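Side-chain contacts in dermonecrotic toxin (PDB 2EBF), which is a Pasteurella multocida toxin, a potent mitogen that induces bone resorption and is associated with the severe progressive form of atrophic rhinitis in pigs: residues S617-E622 / D693-I698; G624-V629 / H684-H689. One frame throughout, in Å; residues are numbered along the deposited sequence.

How the interactions relate
Both contacts lie in the C3 region at the end of the chain, on the loops that flank its antiparallel sheet, and their centres are about 8 Å apart. They share the same two partners: the loop between helices 613-617 and 629-639, and the loop running from strand 676-681 to strand 697-700. Along the chain, interaction 2 lies within the span of interaction 1, and it is the one at the phosphonate. The Cys620-Cys626 disulfide ties one to the other. Neither is wholly core or wholly surface. Interaction 1 is apolar and ends on buried Ile696; interaction 2 brings a glutamine amide up against exposed Gly624 and buried, disulfide-bonded Cys626.

Interaction 1 (S617-E622 / D693-I698); sequences SLVCME and DTTILI
Val619 and Thr695 mark the closest approach of the two backbones, their CA atoms 6.6 Å apart. Segment 617-622 follows helix 613-617 as irregular chain; 693-698 is loop up to Ile696 and then runs into strand 697-700. One water spans the gap, its oxygen 2.8 Å from Thr695 O and 3.2 Å from Cys620 O.

The side-chain contact sets one valine against two neighbours. With CG1 anti to the backbone N (chi1 167°), Val619 turns both methyls to Thr695 CB, and CG2 also reaches Ile696. CG1 rests on Thr695 CB at 3.7 Å, with the threonine methyl CG2 a little farther off. Val619 CG2 meets Ile696 CG1 at 3.8 Å and lies at a similar distance from Thr695 CB and OG1. The valine and threonine side chains cross at about a right angle. The isoleucine reaches the valine through its CG1 methylene.

Farther along the two segments, Asp693 OD2 forms a salt bridge with Arg586, and Cys620 is disulfide-bonded to Cys626. The arrangement is loop-to-loop apolar packing in the C3 region, joining the disulfide-bearing loop to the approach to edge strand 697-700 of the antiparallel sheet.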
ATOM      1  N   SER A 617     -25.055 -44.378  17.064  1.00 30.34           N
ATOM      2  CA  SER A 617     -25.583 -45.246  16.004  1.00 31.00           C
ATOM      3  C   SER A 617     -25.176 -44.761  14.617  1.00 30.47           C
ATOM      4  O   SER A 617     -25.087 -45.552  13.682  1.00 30.14           O
ATOM      5  CB  SER A 617     -27.105 -45.313  16.064  1.00 30.85           C
ATOM      6  OG  SER A 617     -27.533 -46.068  17.183  1.00 35.00           O
ATOM      7  N   LEU A 618     -24.930 -43.460  14.496  1.00 30.52           N
ATOM      8  CA  LEU A 618     -24.626 -42.828  13.211  1.00 30.64           C
ATOM      9  C   LEU A 618     -23.164 -42.953  12.813  1.00 30.87           C
ATOM     10  O   LEU A 618     -22.802 -42.699  11.657  1.00 30.67           O
ATOM     11  CB  LEU A 618     -25.005 -41.346  13.259  1.00 30.50           C
ATOM     12  CG  LEU A 618     -26.497 -41.050  13.382  1.00 29.84           C
ATOM     13  CD1 LEU A 618     -26.719 -39.565  13.480  1.00 29.29           C
ATOM     14  CD2 LEU A 618     -27.273 -41.655  12.210  1.00 30.36           C
ATOM     15  N   VAL A 619     -22.329 -43.332  13.776  1.00 31.17           N
ATOM     16  CA  VAL A 619     -20.887 -43.398  13.575  1.00 31.57           C
ATOM     17  C   VAL A 619     -20.517 -44.292  12.384  1.00 32.52           C
ATOM     18  O   VAL A 619     -20.970 -45.426  12.285  1.00 31.79           O
ATOM     19  CB  VAL A 619     -20.174 -43.858  14.861  1.00 31.37           C
ATOM     20  CG1 VAL A 619     -18.735 -44.236  14.580  1.00 31.22           C
ATOM     21  CG2 VAL A 619     -20.255 -42.759  15.910  1.00 30.73           C
ATOM     22  N   CYS A 620     -19.704 -43.747  11.485  1.00 34.27           N
ATOM     23  CA  CYS A 620     -19.258 -44.451  10.293  1.00 35.61           C
ATOM     24  C   CYS A 620     -17.733 -44.381  10.221  1.00 36.55           C
ATOM     25  O   CYS A 620     -17.146 -43.349  10.529  1.00 36.17           O
ATOM     26  CB  CYS A 620     -19.889 -43.787   9.069  1.00 35.72           C
ATOM     27  SG  CYS A 620     -19.522 -44.567   7.504  1.00 37.14           S
ATOM     28  N   MET A 621     -17.079 -45.472   9.824  1.00 37.66           N
ATOM     29  CA  MET A 621     -15.614 -45.444   9.735  1.00 39.67           C
ATOM     30  C   MET A 621     -15.003 -46.164   8.531  1.00 39.44           C
ATOM     31  O   MET A 621     -13.778 -46.287   8.432  1.00 39.42           O
ATOM     32  CB  MET A 621     -14.960 -45.883  11.052  1.00 39.74           C
ATOM     33  CG  MET A 621     -15.307 -47.266  11.549  1.00 41.39           C
ATOM     34  SD  MET A 621     -15.311 -47.278  13.362  1.00 43.79           S
ATOM     35  CE  MET A 621     -17.070 -47.296  13.689  1.00 44.91           C
ATOM     36  N   GLU A 622     -15.854 -46.626   7.619  1.00 39.68           N
ATOM     37  CA  GLU A 622     -15.379 -47.192   6.365  1.00 40.24           C
ATOM     38  C   GLU A 622     -15.350 -46.120   5.287  1.00 40.04           C
ATOM     39  O   GLU A 622     -16.396 -45.600   4.877  1.00 39.49           O
ATOM     40  CB  GLU A 622     -16.227 -48.383   5.924  1.00 40.54           C
ATOM     41  CG  GLU A 622     -15.788 -48.956   4.576  1.00 43.13           C
ATOM     42  CD  GLU A 622     -16.067 -50.438   4.432  1.00 46.46           C
ATOM     43  OE1 GLU A 622     -15.464 -51.063   3.528  1.00 48.45           O
ATOM     44  OE2 GLU A 622     -16.879 -50.980   5.217  1.00 47.71           O
ATOM     45  N   ASP A 693      -8.811 -43.428  19.630  1.00 35.69           N
ATOM     46  CA  ASP A 693      -9.499 -42.156  19.406  1.00 34.60           C
ATOM     47  C   ASP A 693     -11.011 -42.289  19.545  1.00 33.93           C
ATOM     48  O   ASP A 693     -11.583 -43.345  19.261  1.00 33.67           O
ATOM     49  CB  ASP A 693      -9.141 -41.562  18.039  1.00 34.37           C
ATOM     50  CG  ASP A 693      -9.280 -40.048  18.004  1.00 33.41           C
ATOM     51  OD1 ASP A 693      -9.647 -39.451  19.035  1.00 33.32           O
ATOM     52  OD2 ASP A 693      -9.019 -39.443  16.943  1.00 34.14           O
ATOM     53  N   THR A 694     -11.636 -41.206  20.005  1.00 33.27           N
ATOM     54  CA  THR A 694     -13.090 -41.064  20.078  1.00 32.80           C
ATOM     55  C   THR A 694     -13.724 -41.280  18.691  1.00 31.52           C
ATOM     56  O   THR A 694     -13.094 -40.992  17.677  1.00 30.93           O
ATOM     57  CB  THR A 694     -13.459 -39.657  20.632  1.00 32.99           C
ATOM     58  OG1 THR A 694     -14.861 -39.586  20.896  1.00 36.54           O
ATOM     59  CG2 THR A 694     -13.081 -38.535  19.647  1.00 32.98           C
ATOM     60  N   THR A 695     -14.956 -41.788  18.655  1.00 30.15           N
ATOM     61  CA  THR A 695     -15.677 -42.023  17.395  1.00 29.18           C
ATOM     62  C   THR A 695     -16.296 -40.755  16.804  1.00 28.27           C
ATOM     63  O   THR A 695     -16.516 -40.679  15.602  1.00 28.24           O
ATOM     64  CB  THR A 695     -16.811 -43.051  17.566  1.00 29.21           C
ATOM     65  OG1 THR A 695     -17.617 -42.675  18.686  1.00 29.36           O
ATOM     66  CG2 THR A 695     -16.245 -44.453  17.791  1.00 29.46           C
ATOM     67  N   ILE A 696     -16.599 -39.778  17.650  1.00 27.25           N
ATOM     68  CA  ILE A 696     -17.225 -38.538  17.186  1.00 26.57           C
ATOM     69  C   ILE A 696     -16.284 -37.378  17.469  1.00 26.23           C
ATOM     70  O   ILE A 696     -15.977 -37.084  18.636  1.00 26.39           O
ATOM     71  CB  ILE A 696     -18.606 -38.278  17.866  1.00 26.82           C
ATOM     72  CG1 ILE A 696     -19.565 -39.458  17.640  1.00 25.82           C
ATOM     73  CG2 ILE A 696     -19.225 -36.955  17.378  1.00 26.02           C
ATOM     74  CD1 ILE A 696     -20.748 -39.464  18.605  1.00 26.68           C
ATOM     75  N   LEU A 697     -15.819 -36.742  16.399  1.00 25.35           N
ATOM     76  CA  LEU A 697     -14.891 -35.618  16.496  1.00 25.30           C
ATOM     77  C   LEU A 697     -15.616 -34.284  16.637  1.00 24.91           C
ATOM     78  O   LEU A 697     -16.392 -33.886  15.760  1.00 25.35           O
ATOM     79  CB  LEU A 697     -13.968 -35.585  15.266  1.00 24.47           C
ATOM     80  CG  LEU A 697     -12.951 -34.439  15.177  1.00 24.90           C
ATOM     81  CD1 LEU A 697     -12.033 -34.384  16.403  1.00 25.59           C
ATOM     82  CD2 LEU A 697     -12.110 -34.576  13.908  1.00 25.55           C
ATOM     83  N   ILE A 698     -15.361 -33.591  17.745  1.00 25.21           N
ATOM     84  CA  ILE A 698     -15.954 -32.272  17.981  1.00 25.18           C
ATOM     85  C   ILE A 698     -14.863 -31.232  18.195  1.00 25.92           C
ATOM     86  O   ILE A 698     -14.092 -31.310  19.167  1.00 25.68           O
ATOM     87  CB  ILE A 698     -16.950 -32.287  19.178  1.00 25.45           C
ATOM     88  CG1 ILE A 698     -18.059 -33.318  18.912  1.00 24.42           C
ATOM     89  CG2 ILE A 698     -17.515 -30.873  19.440  1.00 23.54           C
ATOM     90  CD1 ILE A 698     -18.993 -33.558  20.091  1.00 24.86           C
TER
HETATM   91  O   HOH W   1     -15.930 -41.841  13.069  1.00 24.38           O

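Interaction 2 (G624-V629 / H684-H689). With 2PO (phosphonate), chain D.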
ATOM      1  N   GLY A 624     -15.456 -43.885   2.234  1.00 40.16           N
ATOM      2  CA  GLY A 624     -16.308 -43.894   1.054  1.00 39.97           C
ATOM      3  C   GLY A 624     -17.756 -44.287   1.258  1.00 39.96           C
ATOM      4  O   GLY A 624     -18.566 -44.125   0.343  1.00 40.09           O
ATOM      5  N   SER A 625     -18.101 -44.797   2.443  1.00 39.87           N
ATOM      6  CA  SER A 625     -19.483 -45.226   2.702  1.00 39.78           C
ATOM      7  C   SER A 625     -20.228 -44.342   3.710  1.00 39.28           C
ATOM      8  O   SER A 625     -21.280 -44.722   4.217  1.00 39.07           O
ATOM      9  CB  SER A 625     -19.522 -46.692   3.142  1.00 40.25           C
ATOM     10  OG  SER A 625     -19.244 -46.814   4.522  1.00 41.98           O
ATOM     11  N   CYS A 626     -19.691 -43.156   3.978  1.00 38.73           N
ATOM     12  CA  CYS A 626     -20.243 -42.284   5.008  1.00 38.09           C
ATOM     13  C   CYS A 626     -20.868 -41.007   4.451  1.00 37.96           C
ATOM     14  O   CYS A 626     -21.156 -40.079   5.203  1.00 37.42           O
ATOM     15  CB  CYS A 626     -19.147 -41.919   6.015  1.00 38.26           C
ATOM     16  SG  CYS A 626     -18.159 -43.300   6.657  1.00 38.29           S
ATOM     17  N   ASP A 627     -21.100 -40.956   3.143  1.00 37.97           N
ATOM     18  CA  ASP A 627     -21.513 -39.697   2.493  1.00 38.19           C
ATOM     19  C   ASP A 627     -22.853 -39.110   2.966  1.00 37.40           C
ATOM     20  O   ASP A 627     -23.085 -37.903   2.831  1.00 37.37           O
ATOM     21  CB  ASP A 627     -21.515 -39.839   0.970  1.00 38.62           C
ATOM     22  CG  ASP A 627     -20.123 -40.022   0.390  1.00 40.48           C
ATOM     23  OD1 ASP A 627     -19.129 -40.073   1.149  1.00 41.33           O
ATOM     24  OD2 ASP A 627     -20.028 -40.113  -0.849  1.00 43.59           O
ATOM     25  N   SER A 628     -23.719 -39.955   3.518  1.00 36.70           N
ATOM     26  CA  SER A 628     -25.044 -39.506   3.960  1.00 36.31           C
ATOM     27  C   SER A 628     -25.132 -39.221   5.467  1.00 35.19           C
ATOM     28  O   SER A 628     -26.210 -38.948   5.995  1.00 34.85           O
ATOM     29  CB  SER A 628     -26.115 -40.511   3.536  1.00 36.62           C
ATOM     30  OG  SER A 628     -26.050 -41.684   4.331  1.00 39.66           O
ATOM     31  N   VAL A 629     -23.992 -39.263   6.146  1.00 33.79           N
ATOM     32  CA  VAL A 629     -23.963 -39.098   7.599  1.00 33.09           C
ATOM     33  C   VAL A 629     -24.272 -37.679   8.107  1.00 32.30           C
ATOM     34  O   VAL A 629     -25.031 -37.528   9.070  1.00 31.95           O
ATOM     35  CB  VAL A 629     -22.632 -39.640   8.196  1.00 33.18           C
ATOM     36  CG1 VAL A 629     -22.439 -39.186   9.654  1.00 33.48           C
ATOM     37  CG2 VAL A 629     -22.600 -41.163   8.097  1.00 33.28           C
ATOM     38  N   HIS A 684     -15.149 -39.279  11.071  1.00 27.06           N
ATOM     39  CA  HIS A 684     -13.730 -38.932  10.938  1.00 26.93           C
ATOM     40  C   HIS A 684     -12.776 -40.134  11.061  1.00 27.55           C
ATOM     41  O   HIS A 684     -11.607 -40.048  10.669  1.00 27.55           O
ATOM     42  CB  HIS A 684     -13.351 -37.853  11.956  1.00 26.85           C
ATOM     43  CG  HIS A 684     -12.970 -38.399  13.296  1.00 26.21           C
ATOM     44  ND1 HIS A 684     -13.877 -39.009  14.136  1.00 27.70           N
ATOM     45  CD2 HIS A 684     -11.781 -38.429  13.939  1.00 26.13           C
ATOM     46  CE1 HIS A 684     -13.260 -39.390  15.243  1.00 26.26           C
ATOM     47  NE2 HIS A 684     -11.989 -39.049  15.147  1.00 26.99           N
ATOM     48  N   LEU A 685     -13.266 -41.245  11.611  1.00 28.03           N
ATOM     49  CA  LEU A 685     -12.428 -42.448  11.764  1.00 28.57           C
ATOM     50  C   LEU A 685     -12.195 -43.176  10.439  1.00 29.32           C
ATOM     51  O   LEU A 685     -11.442 -44.153  10.387  1.00 29.30           O
ATOM     52  CB  LEU A 685     -12.978 -43.402  12.840  1.00 28.38           C
ATOM     53  CG  LEU A 685     -12.871 -42.955  14.307  1.00 27.89           C
ATOM     54  CD1 LEU A 685     -13.263 -44.103  15.225  1.00 28.42           C
ATOM     55  CD2 LEU A 685     -11.473 -42.428  14.671  1.00 28.12           C
ATOM     56  N   GLN A 686     -12.823 -42.697   9.364  1.00 30.12           N
ATOM     57  CA  GLN A 686     -12.482 -43.203   8.036  1.00 30.70           C
ATOM     58  C   GLN A 686     -11.052 -42.793   7.648  1.00 30.47           C
ATOM     59  O   GLN A 686     -10.462 -43.354   6.723  1.00 30.59           O
ATOM     60  CB  GLN A 686     -13.554 -42.854   6.977  1.00 30.96           C
ATOM     61  CG  GLN A 686     -13.637 -41.426   6.516  1.00 31.64           C
ATOM     62  CD  GLN A 686     -14.946 -41.114   5.767  1.00 32.19           C
ATOM     63  OE1 GLN A 686     -15.769 -40.319   6.237  1.00 32.36           O
ATOM     64  NE2 GLN A 686     -15.141 -41.743   4.607  1.00 30.91           N
ATOM     65  N   PHE A 687     -10.501 -41.832   8.393  1.00 30.17           N
ATOM     66  CA  PHE A 687      -9.162 -41.302   8.157  1.00 30.31           C
ATOM     67  C   PHE A 687      -8.230 -41.741   9.265  1.00 30.40           C
ATOM     68  O   PHE A 687      -8.664 -41.990  10.391  1.00 29.78           O
ATOM     69  CB  PHE A 687      -9.185 -39.768   8.070  1.00 29.63           C
ATOM     70  CG  PHE A 687     -10.228 -39.244   7.135  1.00 29.33           C
ATOM     71  CD1 PHE A 687     -10.174 -39.551   5.777  1.00 28.80           C
ATOM     72  CD2 PHE A 687     -11.272 -38.459   7.607  1.00 28.54           C
ATOM     73  CE1 PHE A 687     -11.161 -39.095   4.899  1.00 29.85           C
ATOM     74  CE2 PHE A 687     -12.256 -37.995   6.737  1.00 29.03           C
ATOM     75  CZ  PHE A 687     -12.197 -38.300   5.386  1.00 29.02           C
ATOM     76  N   VAL A 688      -6.944 -41.803   8.938  1.00 31.17           N
ATOM     77  CA  VAL A 688      -5.917 -42.281   9.864  1.00 31.92           C
ATOM     78  C   VAL A 688      -5.971 -41.524  11.202  1.00 32.16           C
ATOM     79  O   VAL A 688      -6.162 -40.298  11.229  1.00 31.58           O
ATOM     80  CB  VAL A 688      -4.515 -42.254   9.188  1.00 32.18           C
ATOM     81  CG1 VAL A 688      -3.997 -40.831   9.011  1.00 32.66           C
ATOM     82  CG2 VAL A 688      -3.544 -43.085   9.962  1.00 34.14           C
ATOM     83  N   HIS A 689      -5.819 -42.263  12.301  1.00 32.08           N
ATOM     84  CA  HIS A 689      -6.116 -41.741  13.637  1.00 33.00           C
ATOM     85  C   HIS A 689      -5.376 -42.501  14.721  1.00 33.73           C
ATOM     86  O   HIS A 689      -4.895 -43.621  14.499  1.00 33.99           O
ATOM     87  CB  HIS A 689      -7.621 -41.850  13.910  1.00 32.40           C
ATOM     88  CG  HIS A 689      -8.162 -43.236  13.739  1.00 31.58           C
ATOM     89  ND1 HIS A 689      -8.133 -44.178  14.749  1.00 31.27           N
ATOM     90  CD2 HIS A 689      -8.724 -43.848  12.671  1.00 29.91           C
ATOM     91  CE1 HIS A 689      -8.665 -45.305  14.312  1.00 30.88           C
ATOM     92  NE2 HIS A 689      -9.035 -45.131  13.056  1.00 31.89           N
TER
HETATM   93  P   2PO D1327     -22.558 -43.760   0.918  0.50 52.54           P
HETATM   94  O1P 2PO D1327     -21.095 -42.948   0.980  0.50 50.29           O
HETATM   95  O2P 2PO D1327     -24.000 -42.906   0.872  0.50 51.05           O
HETATM   96  O3P 2PO D1327     -22.564 -45.436   0.889  0.50 51.48           O
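The packing here comes down to the Gln686 side chain laid against Cys626. Gln686 CG sits between its own backbone N and carbonyl carbon (chi1 73°), and the chain beyond is extended, carrying the amide across to the other loop. There the amide carbon CD is 4.0 Å from Cys626 SG. The modelled amide is probably turned over, so the identities of its O and N are uncertain. On its way out the glutamine also lays CG over the centre of the Phe687 ring, 3.5 Å above the plane.

Covalently, Cys626 SG is joined to Cys620, closing a small loop that contains Gly624 and Ser625. This C-terminal region has a thiol protease-like catalytic triad; the sulfur of Cys626, probably its thiol, is here tied up in a disulfide. A type I turn from Cys626 to Val629 follows, leading into helix 629-639.

Among the polar contacts, the clear hydrogen bond to the phosphonate comes from Asp627 N, which donates to O1P over 2.9 Å at an N-H...O angle of 158°. Gly624 to Ser628 line this anion pocket. Gly624 N lies 3.2 Å from the atom modelled as Gln686 NE2; with the amide turned over this may be a hydrogen bond to its oxygen. Ser625 OG is hydrogen-bonded back to Glu622 O, while on the other segment His684 NE2 makes a weak hydrogen bond to Asp693 OD2 of 693-698.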